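PDB 6SYN: peptidoglycan D,D-transpeptidase FtsI from Yersinia pestis, which probably cross-links peptidoglycan strands as a class B penicillin-binding protein, a D,D-transpeptidase that binds penicillin-type ligands. Local coordinates for residues R54-S59 with I64-L69. Residues are numbered along the deposited sequence; the frame is centred on the assembly and turned at random.
Sequences RWKALS and IPLDQL
Two hydrogen bonds join Ser59 to Ile64 where the chain passes from helix 54-62 into helix 66-74, within the dimerisation-domain region of the family and far from the penicillin-binding pocket. The backbone N of Ile64 donates to Ser59 O at 2.9 Å, nearly straight at 166°. In return the Ser59 hydroxyl OG donates to Ile64 O at 2.6 Å, coming from above the carbonyl plane, 42° out of it. A chi1 of 153° places OG beside the serine's own carbonyl carbon, on the side of Ile64 O and of Pro65 CA. Pro65 is the N-cap of the second helix, so the serine grips the peptide just before that helix starts.

Apolar contacts extend the joint. The Leu66 side chain reaches over the first helix: its CD2 touches both Ser59 CB and Lys56 CD, while CD1 lies 4.3 Å from Trp55 CB. The aliphatic part of Lys56 crosses Leu66 at about a right angle, and its charged end pairs with Asp60 of the same helix. Deeper, Leu58 CD2 meets Leu69 CD1 at 4.1 Å, and Leu58 also packs on Ile104 of strand 104-113 and Ile96 of helix 90-97.

Ser59 thus spends both carbonyl and hydroxyl on the N-H and C=O of one residue, tying the start of helix 66-74 to helix 54-62 by polar bonds with leucine packing beside them.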
# COMPACT_ATOMS: atom_id res chain seq x y z
N ARG A 54 -47.17 -7.83 -6.87
CA ARG A 54 -46.33 -8.46 -5.83
C ARG A 54 -44.85 -8.07 -6.02
O ARG A 54 -44.13 -8.00 -5.01
CB ARG A 54 -46.50 -9.98 -5.87
CG ARG A 54 -47.87 -10.47 -5.41
CD ARG A 54 -48.43 -11.58 -6.29
NE ARG A 54 -47.80 -12.86 -6.04
CZ ARG A 54 -47.53 -13.79 -6.96
NH1 ARG A 54 -46.95 -14.92 -6.60
NH2 ARG A 54 -47.81 -13.58 -8.24
N TRP A 55 -44.42 -7.83 -7.27
CA TRP A 55 -43.03 -7.41 -7.62
C TRP A 55 -42.73 -6.04 -7.02
O TRP A 55 -41.61 -5.85 -6.51
CB TRP A 55 -42.82 -7.40 -9.15
CG TRP A 55 -42.83 -8.76 -9.78
CD1 TRP A 55 -43.72 -9.22 -10.71
CD2 TRP A 55 -41.93 -9.85 -9.51
NE1 TRP A 55 -43.42 -10.51 -11.05
CE2 TRP A 55 -42.34 -10.93 -10.33
CE3 TRP A 55 -40.82 -10.03 -8.67
CZ2 TRP A 55 -41.67 -12.16 -10.33
CZ3 TRP A 55 -40.17 -11.25 -8.67
CH2 TRP A 55 -40.59 -12.29 -9.50
N LYS A 56 -43.68 -5.11 -7.09
CA LYS A 56 -43.53 -3.74 -6.52
C LYS A 56 -43.53 -3.86 -4.99
O LYS A 56 -42.83 -3.06 -4.34
CB LYS A 56 -44.62 -2.82 -7.06
CG LYS A 56 -44.55 -1.36 -6.60
CD LYS A 56 -43.38 -0.57 -7.16
CE LYS A 56 -43.49 0.92 -6.88
NZ LYS A 56 -43.32 1.23 -5.44
N ALA A 57 -44.27 -4.84 -4.46
CA ALA A 57 -44.36 -5.12 -3.01
C ALA A 57 -42.99 -5.58 -2.50
O ALA A 57 -42.60 -5.18 -1.40
CB ALA A 57 -45.44 -6.14 -2.76
N LEU A 58 -42.28 -6.39 -3.30
CA LEU A 58 -40.90 -6.88 -3.04
C LEU A 58 -39.94 -5.68 -3.08
O LEU A 58 -39.21 -5.48 -2.10
CB LEU A 58 -40.55 -7.93 -4.09
CG LEU A 58 -39.10 -8.41 -4.14
CD1 LEU A 58 -38.69 -9.08 -2.84
CD2 LEU A 58 -38.89 -9.36 -5.31
N SER A 59 -39.96 -4.92 -4.18
CA SER A 59 -39.10 -3.73 -4.37
C SER A 59 -39.17 -2.85 -3.12
O SER A 59 -38.11 -2.61 -2.51
CB SER A 59 -39.48 -2.96 -5.61
OG SER A 59 -39.14 -1.59 -5.49
N ILE A 64 -35.46 -1.40 -2.77
CA ILE A 64 -34.70 -1.44 -4.05
C ILE A 64 -35.69 -1.20 -5.18
O ILE A 64 -36.56 -2.05 -5.41
CB ILE A 64 -33.94 -2.78 -4.18
CG1 ILE A 64 -32.86 -2.91 -3.10
CG2 ILE A 64 -33.36 -2.95 -5.58
CD1 ILE A 64 -32.18 -4.26 -3.03
N PRO A 65 -35.62 -0.06 -5.91
CA PRO A 65 -36.61 0.23 -6.95
C PRO A 65 -36.56 -0.86 -8.03
O PRO A 65 -35.54 -1.53 -8.12
CB PRO A 65 -36.20 1.60 -7.52
CG PRO A 65 -35.22 2.16 -6.52
CD PRO A 65 -34.58 0.97 -5.83
N LEU A 66 -37.64 -0.98 -8.81
CA LEU A 66 -37.85 -2.09 -9.79
C LEU A 66 -36.72 -2.15 -10.83
O LEU A 66 -36.26 -3.27 -11.11
CB LEU A 66 -39.21 -1.93 -10.49
CG LEU A 66 -40.37 -2.68 -9.84
CD1 LEU A 66 -40.04 -4.16 -9.65
CD2 LEU A 66 -40.74 -2.04 -8.51
N ASP A 67 -36.33 -1.00 -11.39
CA ASP A 67 -35.28 -0.90 -12.45
C ASP A 67 -34.01 -1.63 -11.97
O ASP A 67 -33.53 -2.52 -12.71
CB ASP A 67 -35.00 0.56 -12.84
CG ASP A 67 -36.11 1.22 -13.64
OD1 ASP A 67 -37.30 1.01 -13.28
OD2 ASP A 67 -35.79 1.95 -14.60
N GLN A 68 -33.52 -1.26 -10.79
CA GLN A 68 -32.37 -1.88 -10.07
C GLN A 68 -32.59 -3.39 -9.94
O GLN A 68 -31.64 -4.16 -10.21
CB GLN A 68 -32.25 -1.26 -8.67
CG GLN A 68 -30.86 -1.27 -8.07
CD GLN A 68 -30.70 -0.14 -7.08
OE1 GLN A 68 -30.73 1.04 -7.45
NE2 GLN A 68 -30.55 -0.47 -5.81
N LEU A 69 -33.80 -3.78 -9.54
CA LEU A 69 -34.18 -5.19 -9.27
C LEU A 69 -34.18 -5.97 -10.59
O LEU A 69 -33.67 -7.09 -10.58
CB LEU A 69 -35.55 -5.22 -8.58
CG LEU A 69 -35.78 -6.31 -7.52
CD1 LEU A 69 -36.55 -7.49 -8.09
CD2 LEU A 69 -34.48 -6.78 -6.88